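HcgC (Methanococcus maripaludis S2, PDB 5O4J) is a SAM-dependent C-methyltransferase that probably methylates a pyridinol precursor of the FeGP cofactor of [Fe]-hydrogenase. Local coordinates at residues A[12-17]-A[244-249]; A[190-195]-A[228-233]; A[59-64]-A[106-111]; A[85-88]-A[92-95]. One frame throughout, in Å; residues are numbered along the deposited sequence.

Contact 1 of 4, residues A[12-17]-A[244-249]; sequences TRSKIK and EILSKN
Ile-16 and Ser-14 lie against Leu-246, two positions apart on a loop that leaves strand 10-13 and passes over helix 239-251. Along Ile-16 the touch begins at CB, 4.2 Å from CD1 of Leu-246. CG1 stands beside the backbone N, with CG2 anti to it (chi1 -74°), and this carries the longer branch over the helix. At the tip, CD1 rests 3.9 Å from CB of Leu-246 and 3.5 Å from OG of Ser-247, a hydroxyl bonded to O of Glu-243 that meets the methyl by packing alone. The side chains of Ile-16 and Leu-246 run antiparallel, the tip of each beside the root of the other. Farther along, CD1 of Leu-246 meets CB of Ser-14 at 3.7 Å and its OG at 3.9 Å. That hydroxyl is turned between the backbone N and the carbonyl carbon (chi1 64°) and donates to O of Ile-16 at 2.8 Å, in the carbonyl plane with a C=O...OG angle of 149°; it also bonds to N of Ile-230. An alanine here would keep CB against Leu-246, but is likely to cost O of Ile-16 one of its two donors, leave N of Ile-230 without the hydroxyl it bonds to, and let the loop shift. Glu-243 holds the backbone N of Lys-15 with OE2 and of Ile-16 with OE1. The chemistry is therefore divided: direct contact is van der Waals packing, mostly carbon on carbon, with two hydroxyls at its margin whose hydrogen bonds go elsewhere, whereas Ser-14 OG and the carboxylate of Glu-243 fix the loop's course.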
loop_
_atom_site.group_PDB
_atom_site.type_symbol
_atom_site.label_atom_id
_atom_site.label_comp_id
_atom_site.label_asym_id
_atom_site.label_seq_id
_atom_site.Cartn_x
_atom_site.Cartn_y
_atom_site.Cartn_z
ATOM N N THR A 12 -12.245 19.961 -5.222
ATOM C CA THR A 12 -12.698 19.310 -6.442
ATOM C C THR A 12 -13.536 18.096 -6.064
ATOM O O THR A 12 -13.052 17.199 -5.374
ATOM C CB THR A 12 -11.505 18.893 -7.300
ATOM O OG1 THR A 12 -10.665 20.034 -7.522
ATOM C CG2 THR A 12 -11.981 18.334 -8.650
ATOM N N ARG A 13 -14.779 18.065 -6.527
ATOM C CA ARG A 13 -15.641 16.901 -6.379
ATOM C C ARG A 13 -15.626 16.101 -7.675
ATOM O O ARG A 13 -15.709 16.667 -8.770
ATOM C CB ARG A 13 -17.074 17.315 -6.051
ATOM C CG ARG A 13 -17.249 17.989 -4.691
ATOM C CD ARG A 13 -18.688 18.466 -4.474
ATOM N NE ARG A 13 -19.675 17.627 -5.158
ATOM C CZ ARG A 13 -20.994 17.762 -5.045
ATOM N NH1 ARG A 13 -21.514 18.700 -4.263
ATOM N NH2 ARG A 13 -21.792 16.944 -5.719
ATOM N N SER A 14 -15.514 14.784 -7.556
ATOM C CA SER A 14 -15.460 13.957 -8.752
ATOM C C SER A 14 -16.782 14.021 -9.506
ATOM O O SER A 14 -17.862 14.094 -8.910
ATOM C CB SER A 14 -15.117 12.502 -8.408
ATOM O OG SER A 14 -16.104 11.863 -7.599
ATOM N N LYS A 15 -16.686 14.020 -10.835
ATOM C CA LYS A 15 -17.889 13.891 -11.648
ATOM C C LYS A 15 -18.521 12.521 -11.467
ATOM O O LYS A 15 -19.750 12.398 -11.422
ATOM C CB LYS A 15 -17.564 14.142 -13.119
ATOM C CG LYS A 15 -17.126 15.563 -13.417
ATOM C CD LYS A 15 -16.596 15.683 -14.832
ATOM C CE LYS A 15 -16.117 17.090 -15.113
ATOM N NZ LYS A 15 -17.287 18.012 -15.149
ATOM N N ILE A 16 -17.696 11.481 -11.373
ATOM C CA ILE A 16 -18.200 10.135 -11.131
ATOM C C ILE A 16 -18.848 10.077 -9.753
ATOM O O ILE A 16 -18.222 10.420 -8.743
ATOM C CB ILE A 16 -17.059 9.115 -11.273
ATOM C CG1 ILE A 16 -16.716 8.924 -12.754
ATOM C CG2 ILE A 16 -17.407 7.765 -10.615
ATOM C CD1 ILE A 16 -15.335 8.363 -12.977
ATOM N N LYS A 17 -20.105 9.642 -9.712
ATOM C CA LYS A 17 -20.856 9.481 -8.478
ATOM C C LYS A 17 -20.803 8.034 -8.012
ATOM O O LYS A 17 -20.512 7.116 -8.780
ATOM C CB LYS A 17 -22.315 9.898 -8.663
ATOM C CG LYS A 17 -22.527 11.385 -8.937
ATOM C CD LYS A 17 -23.972 11.621 -9.354
ATOM C CE LYS A 17 -24.313 13.104 -9.438
ATOM N NZ LYS A 17 -25.712 13.284 -9.904
ATOM N N GLU A 244 -9.699 10.062 -14.205
ATOM C CA GLU A 244 -8.943 8.981 -14.832
ATOM C C GLU A 244 -8.621 7.872 -13.833
ATOM O O GLU A 244 -8.718 6.685 -14.169
ATOM C CB GLU A 244 -7.656 9.520 -15.458
ATOM C CG GLU A 244 -7.866 10.350 -16.725
ATOM C CD GLU A 244 -7.982 9.502 -17.982
ATOM O OE1 GLU A 244 -8.567 9.986 -18.973
ATOM O OE2 GLU A 244 -7.482 8.356 -17.984
ATOM N N ILE A 245 -8.240 8.228 -12.604
ATOM C CA ILE A 245 -7.905 7.213 -11.612
ATOM C C ILE A 245 -9.140 6.413 -11.219
ATOM O O ILE A 245 -9.082 5.186 -11.081
ATOM C CB ILE A 245 -7.237 7.873 -10.392
ATOM C CG1 ILE A 245 -5.832 8.331 -10.778
ATOM C CG2 ILE A 245 -7.190 6.921 -9.205
ATOM C CD1 ILE A 245 -5.247 9.340 -9.842
ATOM N N LEU A 246 -10.263 7.096 -10.992
ATOM C CA LEU A 246 -11.503 6.396 -10.675
ATOM C C LEU A 246 -11.898 5.475 -11.814
ATOM O O LEU A 246 -12.240 4.313 -11.593
ATOM C CB LEU A 246 -12.625 7.396 -10.407
ATOM C CG LEU A 246 -12.695 7.901 -8.977
ATOM C CD1 LEU A 246 -13.573 9.152 -8.934
ATOM C CD2 LEU A 246 -13.224 6.802 -8.064
ATOM N N SER A 247 -11.871 5.995 -13.050
ATOM C CA SER A 247 -12.271 5.189 -14.197
ATOM C C SER A 247 -11.378 3.965 -14.353
ATOM O O SER A 247 -11.868 2.871 -14.649
ATOM C CB SER A 247 -12.245 6.035 -15.469
ATOM O OG SER A 247 -13.311 6.967 -15.455
ATOM N N LYS A 248 -10.065 4.134 -14.170
ATOM C CA LYS A 248 -9.151 2.996 -14.262
ATOM C C LYS A 248 -9.493 1.934 -13.231
ATOM O O LYS A 248 -9.506 0.733 -13.535
ATOM C CB LYS A 248 -7.710 3.475 -14.085
ATOM C CG LYS A 248 -6.663 2.371 -13.945
ATOM C CD LYS A 248 -5.274 2.967 -13.734
ATOM C CE LYS A 248 -5.113 3.616 -12.357
ATOM N NZ LYS A 248 -3.777 4.260 -12.219
ATOM N N ASN A 249 -9.796 2.349 -12.004
ATOM C CA ASN A 249 -10.112 1.362 -10.981
ATOM C C ASN A 249 -11.452 0.687 -11.242
ATOM O O ASN A 249 -11.601 -0.509 -10.974
ATOM C CB ASN A 249 -10.067 2.010 -9.605
ATOM C CG ASN A 249 -8.683 1.980 -9.029
ATOM O OD1 ASN A 249 -8.130 0.903 -8.822
ATOM N ND2 ASN A 249 -8.107 3.141 -8.783
#

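Contact 2 of 4, residues A[190-195]-A[228-233]; sequences REINEL and SAITVS
Ile-192 supplies the whole helix side of this buried contact, and its two ends fall on two strand residues, Ile-230 and Val-232. With CG1 beside the backbone N and CG2 anti to it (chi1 -73°), the side chain spreads into two separate points of touch. The longer arm meets Ile-230 tip to tip, CD1 of Ile-192 lying 3.6 Å from CD1 of Ile-230. The short branch bears on Val-232 at a slant: CG2 of Ile-192 is 3.8 Å from CG2 of Val-232, with CG1 of the valine a little farther off at 4.2 Å. Since Ile-230 and Val-232 stand two apart on the strand, both side chains face the helix. Leu-242 and Ile-245 on helix 239-251 extend the apolar layer, and Thr-201 of strand 198-203 also touches Ile-192. Thr-231, between the two strand residues, packs on Tyr-207 of a second subunit, and Glu-194 forms a salt bridge with Lys-170 of a third subunit. Aliphatic side chains of a helix laid on alternate residues of a strand are the usual build of a two-layer alpha/beta arrangement, here helix 177-193 against strand 230-234, which lies between strands 10-13 and 198-203 in the antiparallel sheet.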
loop_
_atom_site.group_PDB
_atom_site.type_symbol
_atom_site.label_atom_id
_atom_site.label_comp_id
_atom_site.label_asym_id
_atom_site.label_seq_id
_atom_site.Cartn_x
_atom_site.Cartn_y
_atom_site.Cartn_z
ATOM N N ARG A 190 -6.184 6.505 -2.518
ATOM C CA ARG A 190 -4.784 6.387 -2.148
ATOM C C ARG A 190 -3.885 6.864 -3.278
ATOM O O ARG A 190 -2.880 7.540 -3.027
ATOM C CB ARG A 190 -4.487 4.945 -1.729
ATOM C CG ARG A 190 -5.244 4.599 -0.433
ATOM C CD ARG A 190 -4.813 3.303 0.228
ATOM N NE ARG A 190 -5.950 2.403 0.429
ATOM C CZ ARG A 190 -6.236 1.351 -0.337
ATOM N NH1 ARG A 190 -5.464 1.032 -1.369
ATOM N NH2 ARG A 190 -7.300 0.606 -0.064
ATOM N N GLU A 191 -4.273 6.597 -4.533
ATOM C CA GLU A 191 -3.495 7.086 -5.669
ATOM C C GLU A 191 -3.695 8.583 -5.889
ATOM O O GLU A 191 -2.739 9.300 -6.209
ATOM C CB GLU A 191 -3.870 6.321 -6.942
ATOM C CG GLU A 191 -2.987 6.689 -8.114
ATOM C CD GLU A 191 -3.281 5.908 -9.390
ATOM O OE1 GLU A 191 -4.032 4.904 -9.358
ATOM O OE2 GLU A 191 -2.734 6.316 -10.430
ATOM N N ILE A 192 -4.933 9.069 -5.747
ATOM C CA ILE A 192 -5.211 10.493 -5.916
ATOM C C ILE A 192 -4.422 11.314 -4.908
ATOM O O ILE A 192 -3.916 12.399 -5.225
ATOM C CB ILE A 192 -6.725 10.747 -5.803
ATOM C CG1 ILE A 192 -7.430 10.232 -7.054
ATOM C CG2 ILE A 192 -7.043 12.224 -5.552
ATOM C CD1 ILE A 192 -8.897 9.927 -6.856
ATOM N N ASN A 193 -4.315 10.821 -3.671
ATOM C CA ASN A 193 -3.613 11.593 -2.652
ATOM C C ASN A 193 -2.169 11.860 -3.048
ATOM O O ASN A 193 -1.592 12.867 -2.628
ATOM C CB ASN A 193 -3.659 10.881 -1.311
ATOM C CG ASN A 193 -3.533 11.845 -0.169
ATOM O OD1 ASN A 193 -4.391 12.698 0.031
ATOM N ND2 ASN A 193 -2.449 11.733 0.580
ATOM N N GLU A 194 -1.579 10.974 -3.855
ATOM C CA GLU A 194 -0.198 11.118 -4.288
ATOM C C GLU A 194 -0.031 12.057 -5.475
ATOM O O GLU A 194 1.107 12.346 -5.854
ATOM C CB GLU A 194 0.380 9.733 -4.601
ATOM C CG GLU A 194 0.517 8.899 -3.343
ATOM C CD GLU A 194 1.213 7.563 -3.548
ATOM O OE1 GLU A 194 1.419 7.140 -4.705
ATOM O OE2 GLU A 194 1.547 6.933 -2.528
ATOM N N LEU A 195 -1.119 12.552 -6.065
ATOM C CA LEU A 195 -0.994 13.573 -7.096
ATOM C C LEU A 195 -0.350 14.832 -6.526
ATOM O O LEU A 195 -0.615 15.227 -5.385
ATOM C CB LEU A 195 -2.364 13.920 -7.680
ATOM C CG LEU A 195 -3.086 12.832 -8.469
ATOM C CD1 LEU A 195 -4.513 13.287 -8.770
ATOM C CD2 LEU A 195 -2.334 12.470 -9.755
ATOM N N SER A 228 -20.902 12.629 -5.325
ATOM C CA SER A 228 -19.558 12.438 -5.849
ATOM C C SER A 228 -18.841 11.363 -5.046
ATOM O O SER A 228 -18.886 11.359 -3.815
ATOM C CB SER A 228 -18.754 13.741 -5.767
ATOM O OG SER A 228 -19.270 14.738 -6.624
ATOM N N ALA A 229 -18.145 10.463 -5.746
ATOM C CA ALA A 229 -17.408 9.415 -5.047
ATOM C C ALA A 229 -16.283 9.996 -4.197
ATOM O O ALA A 229 -16.008 9.497 -3.100
ATOM C CB ALA A 229 -16.854 8.385 -6.032
ATOM N N ILE A 230 -15.613 11.036 -4.683
ATOM C CA ILE A 230 -14.413 11.561 -4.037
ATOM C C ILE A 230 -14.421 13.078 -4.067
ATOM O O ILE A 230 -14.803 13.690 -5.066
ATOM C CB ILE A 230 -13.130 11.029 -4.706
ATOM C CG1 ILE A 230 -13.045 9.514 -4.501
ATOM C CG2 ILE A 230 -11.892 11.686 -4.105
ATOM C CD1 ILE A 230 -11.910 8.829 -5.227
ATOM N N THR A 231 -13.962 13.678 -2.975
ATOM C CA THR A 231 -13.716 15.110 -2.884
ATOM C C THR A 231 -12.251 15.331 -2.525
ATOM O O THR A 231 -11.723 14.674 -1.623
ATOM C CB THR A 231 -14.642 15.745 -1.847
ATOM O OG1 THR A 231 -15.999 15.522 -2.243
ATOM C CG2 THR A 231 -14.387 17.242 -1.716
ATOM N N VAL A 232 -11.588 16.226 -3.253
ATOM C CA VAL A 232 -10.155 16.433 -3.103
ATOM C C VAL A 232 -9.882 17.880 -2.726
ATOM O O VAL A 232 -10.521 18.800 -3.254
ATOM C CB VAL A 232 -9.390 16.072 -4.393
ATOM C CG1 VAL A 232 -7.900 16.045 -4.099
ATOM C CG2 VAL A 232 -9.865 14.746 -4.952
ATOM N N SER A 233 -8.904 18.073 -1.848
ATOM C CA SER A 233 -8.359 19.383 -1.503
ATOM C C SER A 233 -6.945 19.468 -2.070
ATOM O O SER A 233 -6.105 18.606 -1.782
ATOM C CB SER A 233 -8.359 19.584 0.014
ATOM O OG SER A 233 -7.830 20.851 0.378
#

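Contact 3 of 4, residues A[59-64]-A[106-111]; sequences YSLLKD and PDLVID
Leu-61 meets Leu-108 and Ile-110 through methyl groups alone; neither a ring nor any other flat group lies between the two segments, and the contact is made without stacking. The leucine is forked toward the strand. One prong, CD2 of Leu-61, reaches CD2 of Leu-108 at 4.0 Å, and the other, CD1 of Leu-61, reaches CD1 of Ile-110 at 3.9 Å. Both meetings are tip to tip. On the strand side the two partners stretch out by different means: Leu-108 has CG anti to the backbone N (chi1 171°), whereas Ile-110 has CG1 beside it and then runs on extended to CD1 (chi2 179°). All three side chains are buried, and the backbones stay well apart, with CA of Leu-61 10.0 Å from CA of Leu-108, so that the side chains alone bridge them. Neighbours close the layer: Leu-37 of helix 18-37 touches both Leu-61 and Leu-108, Ile-33 of the same helix touches Ile-110, and Val-47 of strand 42-48 packs on Leu-61. Residues 59-64 are in this way seated, with helix 18-37, on the Rossmann-like sheet, where strand 108-111 runs parallel between strands 42-48 and 130-134.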
loop_
_atom_site.group_PDB
_atom_site.type_symbol
_atom_site.label_atom_id
_atom_site.label_comp_id
_atom_site.label_asym_id
_atom_site.label_seq_id
_atom_site.Cartn_x
_atom_site.Cartn_y
_atom_site.Cartn_z
ATOM N N TYR A 59 -33.915 -6.895 -14.343
ATOM C CA TYR A 59 -34.361 -6.087 -15.473
ATOM C C TYR A 59 -33.713 -6.559 -16.772
ATOM O O TYR A 59 -34.371 -6.622 -17.816
ATOM C CB TYR A 59 -34.060 -4.608 -15.232
ATOM C CG TYR A 59 -34.694 -3.723 -16.272
ATOM C CD1 TYR A 59 -36.049 -3.426 -16.190
ATOM C CD2 TYR A 59 -33.969 -3.197 -17.330
ATOM C CE1 TYR A 59 -36.668 -2.630 -17.121
ATOM C CE2 TYR A 59 -34.587 -2.390 -18.279
ATOM C CZ TYR A 59 -35.937 -2.113 -18.163
ATOM O OH TYR A 59 -36.572 -1.317 -19.090
ATOM N N SER A 60 -32.417 -6.873 -16.729
ATOM C CA SER A 60 -31.698 -7.290 -17.932
ATOM C C SER A 60 -32.216 -8.609 -18.488
ATOM O O SER A 60 -31.928 -8.931 -19.645
ATOM C CB SER A 60 -30.197 -7.414 -17.652
ATOM O OG SER A 60 -29.881 -8.592 -16.921
ATOM N N LEU A 61 -32.957 -9.383 -17.696
ATOM C CA LEU A 61 -33.495 -10.656 -18.164
ATOM C C LEU A 61 -34.798 -10.504 -18.940
ATOM O O LEU A 61 -35.223 -11.460 -19.597
ATOM C CB LEU A 61 -33.741 -11.587 -16.977
ATOM C CG LEU A 61 -32.517 -11.996 -16.161
ATOM C CD1 LEU A 61 -32.988 -12.730 -14.926
ATOM C CD2 LEU A 61 -31.562 -12.859 -16.980
ATOM N N LEU A 62 -35.432 -9.333 -18.887
ATOM C CA LEU A 62 -36.754 -9.166 -19.487
ATOM C C LEU A 62 -36.753 -9.447 -20.981
ATOM O O LEU A 62 -37.770 -9.900 -21.524
ATOM C CB LEU A 62 -37.265 -7.754 -19.213
ATOM C CG LEU A 62 -37.641 -7.480 -17.758
ATOM C CD1 LEU A 62 -37.815 -5.998 -17.541
ATOM C CD2 LEU A 62 -38.916 -8.226 -17.407
ATOM N N LYS A 63 -35.642 -9.181 -21.668
ATOM C CA LYS A 63 -35.610 -9.373 -23.114
ATOM C C LYS A 63 -35.897 -10.824 -23.479
ATOM O O LYS A 63 -36.759 -11.106 -24.319
ATOM C CB LYS A 63 -34.258 -8.927 -23.672
ATOM C CG LYS A 63 -34.124 -9.090 -25.188
ATOM C CD LYS A 63 -32.666 -9.160 -25.602
ATOM C CE LYS A 63 -32.518 -9.624 -27.038
ATOM N NZ LYS A 63 -31.088 -9.767 -27.425
ATOM N N ASP A 64 -35.195 -11.757 -22.845
ATOM C CA ASP A 64 -35.277 -13.162 -23.206
ATOM C C ASP A 64 -36.127 -13.998 -22.260
ATOM O O ASP A 64 -36.347 -15.181 -22.543
ATOM C CB ASP A 64 -33.872 -13.764 -23.269
ATOM C CG ASP A 64 -33.062 -13.224 -24.431
ATOM O OD1 ASP A 64 -33.670 -12.687 -25.378
ATOM O OD2 ASP A 64 -31.823 -13.361 -24.403
ATOM N N PRO A 106 -39.913 -22.120 -12.295
ATOM C CA PRO A 106 -38.965 -21.386 -13.143
ATOM C C PRO A 106 -38.069 -22.319 -13.941
ATOM O O PRO A 106 -37.649 -23.374 -13.458
ATOM C CB PRO A 106 -38.155 -20.570 -12.132
ATOM C CG PRO A 106 -38.218 -21.375 -10.878
ATOM C CD PRO A 106 -39.590 -21.992 -10.864
ATOM N N ASP A 107 -37.779 -21.921 -15.180
ATOM C CA ASP A 107 -36.753 -22.598 -15.957
ATOM C C ASP A 107 -35.405 -21.890 -15.878
ATOM O O ASP A 107 -34.412 -22.421 -16.385
ATOM C CB ASP A 107 -37.204 -22.781 -17.421
ATOM C CG ASP A 107 -37.787 -21.522 -18.040
ATOM O OD1 ASP A 107 -37.924 -20.494 -17.351
ATOM O OD2 ASP A 107 -38.153 -21.591 -19.232
ATOM N N LEU A 108 -35.344 -20.729 -15.226
ATOM C CA LEU A 108 -34.089 -20.049 -14.922
ATOM C C LEU A 108 -34.130 -19.605 -13.468
ATOM O O LEU A 108 -35.050 -18.893 -13.062
ATOM C CB LEU A 108 -33.865 -18.848 -15.842
ATOM C CG LEU A 108 -32.702 -17.910 -15.496
ATOM C CD1 LEU A 108 -31.357 -18.629 -15.534
ATOM C CD2 LEU A 108 -32.699 -16.699 -16.420
ATOM N N VAL A 109 -33.141 -20.022 -12.689
ATOM C CA VAL A 109 -33.014 -19.616 -11.293
ATOM C C VAL A 109 -31.646 -18.971 -11.124
ATOM O O VAL A 109 -30.635 -19.521 -11.570
ATOM C CB VAL A 109 -33.191 -20.806 -10.328
ATOM C CG1 VAL A 109 -32.955 -20.387 -8.879
ATOM C CG2 VAL A 109 -34.586 -21.416 -10.475
ATOM N N ILE A 110 -31.617 -17.799 -10.500
ATOM C CA ILE A 110 -30.373 -17.102 -10.211
ATOM C C ILE A 110 -30.394 -16.760 -8.732
ATOM O O ILE A 110 -31.299 -16.054 -8.272
ATOM C CB ILE A 110 -30.194 -15.830 -11.059
ATOM C CG1 ILE A 110 -30.266 -16.193 -12.550
ATOM C CG2 ILE A 110 -28.874 -15.151 -10.720
ATOM C CD1 ILE A 110 -30.115 -15.015 -13.492
ATOM N N ASP A 111 -29.399 -17.247 -7.994
ATOM C CA ASP A 111 -29.242 -16.922 -6.580
ATOM C C ASP A 111 -28.138 -15.889 -6.439
ATOM O O ASP A 111 -26.962 -16.194 -6.654
ATOM C CB ASP A 111 -28.902 -18.149 -5.744
ATOM C CG ASP A 111 -28.418 -17.767 -4.355
ATOM O OD1 ASP A 111 -28.952 -16.786 -3.789
ATOM O OD2 ASP A 111 -27.480 -18.413 -3.845
#

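Contact 4 of 4, residues A[85-88]-A[92-95]; sequences GIKF and NKLQ
Lys-93 reaches back from helix 91-99 to residues 87-88, and its tip comes alongside the ammonium group of Lys-87. All four of its torsions are close to 180°, the chain leaving with CG anti to the backbone N (chi1 -176°), and this full extension brings NZ of Lys-93 to 4.4 Å from NZ of Lys-87. Lys-87 comes up by a bent path, its chain turned at CB-CG and again at CG-CD (chi2 71°, chi3 91°). The other near atom is the carbonyl O of Phe-88, 4.5 Å from NZ of Lys-93, too far for a direct bond, though it may still give a weak favourable pull. The backbones lie apart, with CA of Phe-88 9.6 Å from CA of Lys-93. The ring of Phe-88 takes no part: its CB points away from the helix, and the ring packs on Ile-70 and Asp-72 of the adjacent strand 65-72; Asp-72 is a binding residue for S-adenosyl-L-homocysteine. At the turn from strand 87-90 into helix 91-99, the backbone N of Lys-93 is hydrogen-bonded to OD1 of Asp-90. Both lysines are exposed, and solvent is likely to screen much of their mutual repulsion. Two like charges at this spacing would probably still disfavour full protonation of the pair slightly. Chemically the contact thus offers little attraction of its own: the strand and helix meet here because the chain turns directly from one into the other, and the ammonium groups come near each other at the surface.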
loop_
_atom_site.group_PDB
_atom_site.type_symbol
_atom_site.label_atom_id
_atom_site.label_comp_id
_atom_site.label_asym_id
_atom_site.label_seq_id
_atom_site.Cartn_x
_atom_site.Cartn_y
_atom_site.Cartn_z
ATOM N N GLY A 85 -42.273 -3.987 -14.628
ATOM C CA GLY A 85 -42.074 -5.161 -15.461
ATOM C C GLY A 85 -41.507 -6.349 -14.709
ATOM O O GLY A 85 -41.576 -7.479 -15.207
ATOM N N ILE A 86 -40.946 -6.122 -13.524
ATOM C CA ILE A 86 -40.448 -7.184 -12.658
ATOM C C ILE A 86 -41.447 -7.400 -11.534
ATOM O O ILE A 86 -41.870 -6.439 -10.884
ATOM C CB ILE A 86 -39.052 -6.865 -12.091
ATOM C CG1 ILE A 86 -38.028 -6.715 -13.218
ATOM C CG2 ILE A 86 -38.617 -7.933 -11.087
ATOM C CD1 ILE A 86 -36.778 -5.994 -12.780
ATOM N N LYS A 87 -41.833 -8.654 -11.316
ATOM C CA LYS A 87 -42.684 -9.018 -10.190
ATOM C C LYS A 87 -41.834 -9.213 -8.937
ATOM O O LYS A 87 -40.752 -9.800 -8.994
ATOM C CB LYS A 87 -43.455 -10.302 -10.524
ATOM C CG LYS A 87 -44.098 -11.042 -9.348
ATOM C CD LYS A 87 -45.289 -10.303 -8.759
ATOM C CE LYS A 87 -46.589 -10.731 -9.430
ATOM N NZ LYS A 87 -47.770 -10.020 -8.864
ATOM N N PHE A 88 -42.321 -8.714 -7.804
ATOM C CA PHE A 88 -41.638 -8.893 -6.529
ATOM C C PHE A 88 -42.439 -9.829 -5.640
ATOM O O PHE A 88 -43.657 -9.687 -5.508
ATOM C CB PHE A 88 -41.432 -7.565 -5.794
ATOM C CG PHE A 88 -40.677 -7.700 -4.491
ATOM C CD1 PHE A 88 -39.296 -7.635 -4.467
ATOM C CD2 PHE A 88 -41.348 -7.883 -3.294
ATOM C CE1 PHE A 88 -38.595 -7.752 -3.282
ATOM C CE2 PHE A 88 -40.661 -8.007 -2.106
ATOM C CZ PHE A 88 -39.276 -7.938 -2.095
ATOM N N ASN A 92 -41.642 -15.372 2.108
ATOM C CA ASN A 92 -42.828 -16.046 2.627
ATOM C C ASN A 92 -43.866 -16.263 1.534
ATOM O O ASN A 92 -44.457 -17.344 1.436
ATOM C CB ASN A 92 -43.434 -15.242 3.777
ATOM C CG ASN A 92 -43.345 -15.963 5.103
ATOM O OD1 ASN A 92 -44.194 -16.792 5.427
ATOM N ND2 ASN A 92 -42.313 -15.651 5.880
ATOM N N LYS A 93 -44.106 -15.244 0.704
ATOM C CA LYS A 93 -45.090 -15.380 -0.366
ATOM C C LYS A 93 -44.662 -16.431 -1.382
ATOM O O LYS A 93 -45.503 -17.152 -1.935
ATOM C CB LYS A 93 -45.306 -14.035 -1.058
ATOM C CG LYS A 93 -46.383 -14.072 -2.130
ATOM C CD LYS A 93 -46.446 -12.788 -2.931
ATOM C CE LYS A 93 -47.536 -12.875 -3.987
ATOM N NZ LYS A 93 -47.626 -11.650 -4.827
ATOM N N LEU A 94 -43.361 -16.520 -1.663
ATOM C CA LEU A 94 -42.880 -17.551 -2.575
ATOM C C LEU A 94 -43.118 -18.935 -1.992
ATOM O O LEU A 94 -43.688 -19.814 -2.649
ATOM C CB LEU A 94 -41.387 -17.365 -2.849
ATOM C CG LEU A 94 -40.735 -18.529 -3.607
ATOM C CD1 LEU A 94 -41.032 -18.429 -5.095
ATOM C CD2 LEU A 94 -39.255 -18.599 -3.321
ATOM N N GLN A 95 -42.652 -19.150 -0.760
ATOM C CA GLN A 95 -42.742 -20.465 -0.144
ATOM C C GLN A 95 -44.188 -20.913 0.009
ATOM O O GLN A 95 -44.470 -22.117 -0.010
ATOM C CB GLN A 95 -42.020 -20.439 1.202
ATOM C CG GLN A 95 -40.510 -20.347 1.037
ATOM C CD GLN A 95 -39.754 -20.429 2.344
ATOM O OE1 GLN A 95 -40.160 -19.850 3.350
ATOM N NE2 GLN A 95 -38.640 -21.153 2.334
#

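Overall arrangement
The contacts fall into two groups on opposite sides of the chain's centre. Contacts 1 and 2, centres 9 Å apart, share the antiparallel sheet: O of Thr-12 lies 2.8 Å from N of Val-232, a probable hydrogen bond, and Ile-245 packs on Ile-192. Contacts 3 and 4, centres 13 Å apart, belong to the Rossmann-like sheet, where Tyr-59 and Leu-62 touch Ile-86 and Gly-85. Between the groups, centres stand 32 to 42 Å apart. The second group flanks the cofactor pocket, the side chains of Ile-110 and Phe-88 being about 9 and 8 Å from bound S-adenosyl-L-homocysteine; in the first, the side chain of Val-232 is about 11 Å from a bound pyridinol.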